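Local coordinates for myosin-2 (Saccharomyces cerevisiae, PDB 6IXO), which carries organelles and other cargo along actin cables as a class V myosin, gripping cargo receptors through its globular tail domain, the part in this chain, at residues 112-117 against 387-392; 168-173 against 235-240; 250-255 against 291-296. One frame throughout, in Å; residues are numbered along the deposited sequence. Where two conformers were deposited one is given.

Contact 1: residues 112-117 against 387-392; sequences YSFVVF and RKFDQV
Ser113 OG is held from two directions: it meets the backbone N of Arg387 at 3.2 Å in a weak hydrogen bond, and it bonds to the carbonyl O of Arg109 one turn back in its own helix. With OG anti to the carbonyl carbon (chi1 -58°), the hydroxyl lies beside the backbone N, within reach of both. A water adds a second polar link, donating to Ser113 O at 2.9 Å and to Arg387 O at 2.8 Å. The irregular segment 387-392, part of the long connection between helices 336-350 and 403-415 of the globular tail, packs here against helix 97-124. Phe389 drops its ring onto the helix. Phe114 CB sits over that ring's face, 4.0 Å from the centroid in a CH-pi contact, and the Phe114 ring turns its edge to the same ring in a T-shaped pair, planes 70° apart. Ile59 of helix 53-67 touches both phenylalanines. Further along, Phe389 CB is itself the CH-pi donor, standing over one face of the Phe117 ring 3.7 Å from Phe117 CG. Arg387 CB and CG still pack on Ser113, but the end of the side chain leads away, and its NH2 makes a salt bridge with Glu222 OE2.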
# COMPACT_ATOMS: atom_id res chain seq x y z
N TYR A 112 -12.96 -8.49 8.33
CA TYR A 112 -14.07 -7.68 7.86
C TYR A 112 -15.01 -8.56 7.07
O TYR A 112 -16.23 -8.53 7.23
CB TYR A 112 -13.55 -6.48 7.01
CG TYR A 112 -14.68 -5.70 6.37
CD1 TYR A 112 -15.47 -4.84 7.14
CD2 TYR A 112 -14.98 -5.84 5.03
CE1 TYR A 112 -16.55 -4.14 6.57
CE2 TYR A 112 -16.04 -5.12 4.43
CZ TYR A 112 -16.82 -4.29 5.22
OH TYR A 112 -17.86 -3.57 4.64
N SER A 113 -14.42 -9.43 6.26
CA SER A 113 -15.21 -10.32 5.43
C SER A 113 -16.03 -11.27 6.30
O SER A 113 -17.17 -11.61 5.98
CB SER A 113 -14.30 -11.10 4.46
OG SER A 113 -13.54 -10.17 3.64
N PHE A 114 -15.44 -11.70 7.40
CA PHE A 114 -16.20 -12.55 8.31
C PHE A 114 -17.41 -11.80 8.89
O PHE A 114 -18.49 -12.36 9.01
CB PHE A 114 -15.35 -13.06 9.47
CG PHE A 114 -16.19 -13.76 10.51
CD1 PHE A 114 -16.76 -14.97 10.21
CD2 PHE A 114 -16.49 -13.15 11.71
CE1 PHE A 114 -17.61 -15.62 11.13
CE2 PHE A 114 -17.34 -13.80 12.64
CZ PHE A 114 -17.89 -15.02 12.33
N VAL A 115 -17.20 -10.56 9.31
CA VAL A 115 -18.26 -9.82 9.99
C VAL A 115 -19.39 -9.56 9.00
O VAL A 115 -20.56 -9.69 9.34
CB VAL A 115 -17.72 -8.51 10.60
CG1 VAL A 115 -18.84 -7.67 11.18
CG2 VAL A 115 -16.71 -8.86 11.70
N VAL A 116 -19.03 -9.25 7.76
CA VAL A 116 -20.04 -9.07 6.71
C VAL A 116 -20.82 -10.35 6.54
O VAL A 116 -22.05 -10.34 6.44
CB VAL A 116 -19.38 -8.66 5.36
CG1 VAL A 116 -20.39 -8.80 4.20
CG2 VAL A 116 -18.86 -7.26 5.47
N PHE A 117 -20.10 -11.47 6.54
CA PHE A 117 -20.75 -12.75 6.39
C PHE A 117 -21.67 -13.01 7.58
O PHE A 117 -22.79 -13.53 7.42
CB PHE A 117 -19.71 -13.87 6.27
CG PHE A 117 -20.26 -15.24 6.58
CD1 PHE A 117 -20.96 -15.95 5.62
CD2 PHE A 117 -20.10 -15.80 7.84
CE1 PHE A 117 -21.47 -17.19 5.89
CE2 PHE A 117 -20.62 -17.05 8.12
CZ PHE A 117 -21.31 -17.75 7.15
N ARG A 387 -14.60 -11.38 0.84
CA ARG A 387 -14.28 -12.80 0.79
C ARG A 387 -15.49 -13.66 1.21
O ARG A 387 -15.93 -13.62 2.37
CB ARG A 387 -13.04 -13.06 1.67
CG ARG A 387 -11.83 -12.11 1.34
CD ARG A 387 -10.56 -12.37 2.22
NE ARG A 387 -9.38 -11.77 1.58
CZ ARG A 387 -8.17 -11.61 2.13
NH1 ARG A 387 -7.92 -11.98 3.38
NH2 ARG A 387 -7.19 -11.04 1.40
N LYS A 388 -16.07 -14.40 0.27
CA LYS A 388 -17.18 -15.31 0.61
C LYS A 388 -16.67 -16.33 1.62
O LYS A 388 -15.63 -16.94 1.41
CB LYS A 388 -17.75 -16.00 -0.62
CG LYS A 388 -18.19 -15.03 -1.72
CD LYS A 388 -19.22 -14.00 -1.23
CE LYS A 388 -20.64 -14.58 -1.17
NZ LYS A 388 -21.67 -13.50 -1.09
N PHE A 389 -17.38 -16.50 2.73
CA PHE A 389 -16.83 -17.31 3.80
C PHE A 389 -17.28 -18.75 3.77
O PHE A 389 -18.46 -19.06 3.90
CB PHE A 389 -17.16 -16.69 5.16
CG PHE A 389 -15.97 -16.10 5.82
CD1 PHE A 389 -15.27 -16.81 6.78
CD2 PHE A 389 -15.49 -14.86 5.41
CE1 PHE A 389 -14.12 -16.27 7.35
CE2 PHE A 389 -14.34 -14.31 5.97
CZ PHE A 389 -13.66 -15.02 6.95
N ASP A 390 -16.31 -19.64 3.57
CA ASP A 390 -16.55 -21.06 3.74
C ASP A 390 -15.93 -21.41 5.08
O ASP A 390 -14.81 -21.01 5.37
CB ASP A 390 -15.96 -21.88 2.60
N GLN A 391 -16.69 -22.13 5.90
CA GLN A 391 -16.25 -22.44 7.26
C GLN A 391 -15.02 -23.33 7.22
O GLN A 391 -15.09 -24.45 6.72
CB GLN A 391 -17.39 -23.10 8.03
CG GLN A 391 -18.60 -22.20 8.24
CD GLN A 391 -18.60 -21.52 9.60
OE1 GLN A 391 -18.85 -22.15 10.62
NE2 GLN A 391 -18.33 -20.22 9.61
N VAL A 392 -13.90 -22.82 7.72
CA VAL A 392 -12.65 -23.58 7.69
C VAL A 392 -12.32 -24.20 9.06
O VAL A 392 -12.51 -23.56 10.10
CB VAL A 392 -11.45 -22.71 7.24
CG1 VAL A 392 -10.18 -23.54 7.13
CG2 VAL A 392 -11.75 -22.04 5.91
O HOH W 1 -17.96 -11.91 3.23

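Contact 2: residues 168-173 against 235-240; sequences KQLQKK and NYVDAI
Gln171 and Tyr236, with Leu170 and Val237 beside them, join helix 134-180 to helix 223-247 in the all-helical bundle of the myosin V globular tail. Over these segments the axes come within 10.3 Å and run in broadly the same direction, crossing at -40°, so side chains from both helices fill the space between the backbones.

The polar part is one pair. Gln171 OE1 and Tyr236 OH lie 2.5 Å apart, very short for a hydrogen bond; Gln171 was also modelled in a second conformer, so the exact length deserves caution. Gln171 starts with CG anti to the backbone N and then bends at chi2 (89°), which swings the amide round to the phenol. The two side chains cross at about a right angle, the amide plane turned 77° from the ring.

The apolar part is built around Leu170 and Val237. Both methyls of the leucine approach Val237 CG2, Leu170 CD1 at 3.8 Å and Leu170 CD2 at 4.0 Å, and the two side chains run nearly perpendicular to each other. Ile205 and Phe208 of helix 202-218 pack on Leu170 as well, while Ala174 touches Val237 from the next turn of helix 134-180.

Ile240 bridges the two kinds of contact. Ile240 CD1 reaches the backbone of helix 134-180, 3.8 Å from Gln171 CA, and Ile240 CG2 lies over one face of the Tyr236 ring.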
# COMPACT_ATOMS: atom_id res chain seq x y z
N LYS A 168 7.13 7.58 2.61
CA LYS A 168 8.34 8.12 3.25
C LYS A 168 9.58 7.32 2.90
O LYS A 168 10.66 7.88 2.76
CB LYS A 168 8.18 8.17 4.77
CG LYS A 168 6.97 8.96 5.25
CD LYS A 168 7.03 10.43 4.83
CE LYS A 168 5.79 11.21 5.32
NZ LYS A 168 5.71 11.32 6.81
N GLN A 169 9.47 5.99 2.82
CA GLN A 169 10.62 5.18 2.42
C GLN A 169 11.03 5.53 1.02
O GLN A 169 12.23 5.57 0.71
CB GLN A 169 10.31 3.67 2.47
CG GLN A 169 10.33 3.12 3.89
CD GLN A 169 10.60 1.60 3.95
OE1 GLN A 169 10.58 0.92 2.92
NE2 GLN A 169 10.88 1.09 5.16
N LEU A 170 10.06 5.82 0.16
CA LEU A 170 10.42 6.32 -1.18
C LEU A 170 10.97 7.74 -1.19
O LEU A 170 11.86 8.06 -2.00
CB LEU A 170 9.23 6.25 -2.12
CG LEU A 170 8.92 4.86 -2.62
CD1 LEU A 170 7.55 4.89 -3.29
CD2 LEU A 170 9.98 4.34 -3.60
N GLN A 171 10.47 8.62 -0.34
CA GLN A 171 11.04 9.96 -0.26
C GLN A 171 12.53 9.80 0.06
O GLN A 171 13.38 10.51 -0.48
CB GLN A 171 10.33 10.83 0.80
CG GLN A 171 10.68 12.33 0.74
CD GLN A 171 9.78 13.12 -0.20
OE1 GLN A 171 8.62 12.75 -0.39
NE2 GLN A 171 10.31 14.19 -0.79
N LYS A 172 12.84 8.83 0.90
CA LYS A 172 14.20 8.57 1.35
C LYS A 172 15.11 8.00 0.24
O LYS A 172 16.29 8.33 0.17
CB LYS A 172 14.14 7.58 2.55
CG LYS A 172 15.53 7.34 3.22
CD LYS A 172 15.45 6.26 4.33
CE LYS A 172 16.77 6.26 5.12
NZ LYS A 172 17.00 5.01 5.88
N LYS A 173 14.57 7.11 -0.58
CA LYS A 173 15.40 6.36 -1.52
C LYS A 173 15.29 6.79 -2.97
O LYS A 173 16.29 6.74 -3.69
CB LYS A 173 15.07 4.88 -1.43
CG LYS A 173 15.21 4.39 -0.00
CD LYS A 173 14.98 2.92 0.18
CE LYS A 173 15.21 2.55 1.65
NZ LYS A 173 15.17 1.09 1.82
N ASN A 235 3.01 7.54 -8.97
CA ASN A 235 2.67 8.97 -9.08
C ASN A 235 3.48 9.82 -8.11
O ASN A 235 3.90 10.96 -8.45
CB ASN A 235 1.19 9.22 -8.82
CG ASN A 235 0.34 8.86 -10.01
OD1 ASN A 235 0.72 9.15 -11.13
ND2 ASN A 235 -0.84 8.27 -9.78
N TYR A 236 3.65 9.27 -6.92
CA TYR A 236 4.40 9.92 -5.85
C TYR A 236 5.87 10.09 -6.26
O TYR A 236 6.44 11.16 -6.16
CB TYR A 236 4.33 9.12 -4.56
CG TYR A 236 4.87 9.89 -3.36
CD1 TYR A 236 4.12 10.91 -2.77
CD2 TYR A 236 6.10 9.56 -2.79
CE1 TYR A 236 4.61 11.63 -1.64
CE2 TYR A 236 6.59 10.23 -1.62
CZ TYR A 236 5.86 11.28 -1.10
OH TYR A 236 6.32 11.92 0.02
N VAL A 237 6.49 9.00 -6.69
CA VAL A 237 7.88 9.07 -7.18
C VAL A 237 8.01 10.12 -8.29
O VAL A 237 8.94 10.93 -8.32
CB VAL A 237 8.31 7.68 -7.69
CG1 VAL A 237 9.58 7.78 -8.55
CG2 VAL A 237 8.50 6.72 -6.49
N ASP A 238 7.08 10.10 -9.22
CA ASP A 238 7.07 11.05 -10.32
C ASP A 238 7.10 12.49 -9.79
O ASP A 238 7.91 13.30 -10.23
CB ASP A 238 5.83 10.81 -11.18
CG ASP A 238 5.89 11.49 -12.56
OD1 ASP A 238 6.89 11.36 -13.27
OD2 ASP A 238 4.92 12.16 -12.92
N ALA A 239 6.20 12.80 -8.85
CA ALA A 239 6.05 14.19 -8.36
C ALA A 239 7.31 14.63 -7.64
O ALA A 239 7.90 15.68 -7.97
CB ALA A 239 4.78 14.32 -7.36
N ILE A 240 7.76 13.81 -6.67
CA ILE A 240 8.84 14.28 -5.79
C ILE A 240 10.16 14.32 -6.58
O ILE A 240 10.99 15.21 -6.34
CB ILE A 240 9.02 13.41 -4.52
CG1 ILE A 240 9.49 12.00 -4.88
CG2 ILE A 240 7.74 13.43 -3.63
CD1 ILE A 240 9.81 11.14 -3.61

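Contact 3: residues 250-255 against 291-296; sequences NFLSWK and KLLQVR. With SO4 (sulfate ion), chain E.
Within the DIL region of the tail, the start of helix 254-273 meets Leu293 and Gln294 of segment 291-296: Leu252, Ser253 and Trp254, leading into the helix, lie against these two residues. Ser253 occupies the N-cap position, and its OG takes the backbone N of Arg256.

Leu293 does most of the apolar work. Leu293 CD2 touches Leu252 CB at 3.8 Å, and Leu293 CD1 comes to 4.0 Å from Leu252 CD2, the two leucine side chains crossing at a slant. Leu293 CB packs against the carbonyl O of Ser253 at 3.9 Å. Leu321 of helix 315-323 touches Leu252 too, adding a residue of that helix to the apolar cluster.

Across the rest of the contact, backbone oxygens face carbon. Trp254 CA points its hydrogen at Leu293 O, with a C to O distance of 3.5 Å and an angle of 157° at the hydrogen. Trp254 CG is anti to its own backbone N (chi1 -180°), which carries the indole alongside segment 291-296; there Gln294 O lies at the ring's edge, near its plane, 3.9 Å from Trp254 CD1. Phe187 and Tyr325, both in loops, also touch the tryptophan.

Beyond the contact, the Arg296 guanidinium holds a sulfate ion, probably from the crystallisation liquor: Arg296 NH2 bonds to sulfate O1 at 3.0 Å, and O3 sits at the guanidinium edge. Arg296 NE is engaged by Asp302 in a salt bridge. The serine N-cap opening helix 254-273 and the leucine packing beside it join neighbouring helices of the DIL region in this helical cargo-binding domain.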
# COMPACT_ATOMS: atom_id res chain seq x y z
N ASN A 250 22.42 23.74 -11.98
CA ASN A 250 23.71 23.46 -12.65
C ASN A 250 23.87 21.95 -12.81
O ASN A 250 24.83 21.35 -12.32
CB ASN A 250 24.86 24.07 -11.83
CG ASN A 250 26.20 23.85 -12.48
OD1 ASN A 250 26.28 23.67 -13.69
ND2 ASN A 250 27.27 23.84 -11.68
N PHE A 251 22.91 21.32 -13.51
CA PHE A 251 22.78 19.87 -13.41
C PHE A 251 22.14 19.24 -14.63
O PHE A 251 22.54 18.16 -15.07
CB PHE A 251 21.95 19.57 -12.15
CG PHE A 251 21.75 18.11 -11.85
CD1 PHE A 251 22.71 17.39 -11.14
CD2 PHE A 251 20.57 17.46 -12.23
CE1 PHE A 251 22.49 16.05 -10.81
CE2 PHE A 251 20.34 16.12 -11.88
CZ PHE A 251 21.31 15.43 -11.16
N LEU A 252 21.12 19.90 -15.16
CA LEU A 252 20.35 19.34 -16.27
C LEU A 252 21.18 19.48 -17.55
O LEU A 252 21.69 20.55 -17.83
CB LEU A 252 19.01 20.06 -16.41
CG LEU A 252 18.15 20.12 -15.11
CD1 LEU A 252 17.09 21.16 -15.32
CD2 LEU A 252 17.53 18.72 -14.90
N SER A 253 21.34 18.38 -18.27
CA SER A 253 22.26 18.31 -19.40
C SER A 253 21.84 17.10 -20.24
O SER A 253 21.03 16.26 -19.79
CB SER A 253 23.70 18.13 -18.95
OG SER A 253 23.88 16.83 -18.36
N TRP A 254 22.40 17.00 -21.42
CA TRP A 254 22.15 15.84 -22.24
C TRP A 254 22.55 14.53 -21.53
O TRP A 254 21.77 13.54 -21.50
CB TRP A 254 22.90 15.97 -23.58
CG TRP A 254 22.67 14.78 -24.46
CD1 TRP A 254 21.68 14.64 -25.41
CD2 TRP A 254 23.42 13.55 -24.47
NE1 TRP A 254 21.77 13.39 -26.00
CE2 TRP A 254 22.82 12.70 -25.43
CE3 TRP A 254 24.53 13.09 -23.75
CZ2 TRP A 254 23.31 11.40 -25.72
CZ3 TRP A 254 25.01 11.79 -24.03
CH2 TRP A 254 24.40 10.97 -25.00
N LYS A 255 23.75 14.50 -20.96
CA LYS A 255 24.18 13.29 -20.24
C LYS A 255 23.26 12.92 -19.10
O LYS A 255 22.93 11.76 -18.93
CB LYS A 255 25.58 13.45 -19.70
CG LYS A 255 26.65 13.42 -20.80
CD LYS A 255 28.05 13.71 -20.22
CE LYS A 255 29.11 13.58 -21.23
NZ LYS A 255 30.47 13.60 -20.58
N LYS A 291 13.03 13.23 -21.99
CA LYS A 291 12.99 13.53 -23.45
C LYS A 291 13.46 14.96 -23.71
O LYS A 291 14.25 15.23 -24.61
CB LYS A 291 11.60 13.33 -24.03
CG LYS A 291 11.22 11.85 -24.21
CD LYS A 291 9.74 11.63 -24.51
CE LYS A 291 9.43 10.18 -24.93
NZ LYS A 291 10.02 9.15 -24.03
N LEU A 292 12.96 15.87 -22.89
CA LEU A 292 13.26 17.29 -23.08
C LEU A 292 14.78 17.48 -23.03
O LEU A 292 15.36 18.28 -23.78
CB LEU A 292 12.56 18.14 -22.00
CG LEU A 292 12.81 19.66 -22.03
CD1 LEU A 292 11.66 20.41 -21.37
CD2 LEU A 292 14.10 20.03 -21.29
N LEU A 293 15.41 16.75 -22.12
CA LEU A 293 16.84 16.90 -21.90
C LEU A 293 17.65 16.30 -23.05
O LEU A 293 18.84 16.58 -23.17
CB LEU A 293 17.23 16.25 -20.59
CG LEU A 293 16.68 16.93 -19.32
CD1 LEU A 293 17.25 16.22 -18.07
CD2 LEU A 293 17.10 18.42 -19.30
N GLN A 294 17.00 15.54 -23.91
CA GLN A 294 17.72 14.84 -24.98
C GLN A 294 17.46 15.34 -26.37
O GLN A 294 18.35 15.25 -27.25
CB GLN A 294 17.38 13.34 -24.92
CG GLN A 294 17.97 12.64 -23.70
CD GLN A 294 17.60 11.18 -23.65
OE1 GLN A 294 16.59 10.81 -23.05
NE2 GLN A 294 18.40 10.35 -24.29
N VAL A 295 16.25 15.85 -26.62
CA VAL A 295 15.92 16.23 -28.01
C VAL A 295 16.54 17.58 -28.38
O VAL A 295 16.93 18.37 -27.52
CB VAL A 295 14.40 16.29 -28.23
CG1 VAL A 295 13.78 14.91 -28.02
CG2 VAL A 295 13.77 17.32 -27.30
N ARG A 296 16.59 17.84 -29.68
CA ARG A 296 17.16 19.07 -30.18
C ARG A 296 16.29 20.23 -29.75
O ARG A 296 15.05 20.16 -29.79
CB ARG A 296 17.27 19.01 -31.69
CG ARG A 296 18.46 19.77 -32.24
CD ARG A 296 18.49 19.71 -33.75
NE ARG A 296 17.36 20.40 -34.35
CZ ARG A 296 17.12 20.45 -35.66
NH1 ARG A 296 17.96 19.85 -36.51
NH2 ARG A 296 16.06 21.10 -36.12
S SO4 E . 16.21 20.90 -39.65
O1 SO4 E . 15.58 22.00 -38.93
O2 SO4 E . 16.95 21.42 -40.79
O3 SO4 E . 17.12 20.20 -38.75
O4 SO4 E . 15.18 19.97 -40.11

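Overall arrangement
The three contacts are spread along an elongated, mainly helical tail domain with no strands. Contacts 1 and 3 lie on opposite sides of the chain's centre, their own centres about 55 Å apart; the centre of contact 2 is about 36 Å from that of contact 1 and about 22 Å from that of contact 3, and none touches another. Helices 97-124 and 134-180 follow each other and lead from contact 1 to contact 2, as helices 223-247 and 254-273 lead from contact 2 to contact 3. In sequence, contacts 2 and 3 come in series inside the long loop that contact 1 closes. Segment 387-392 thus brings the chain, near its C-terminal end, back to an early helix.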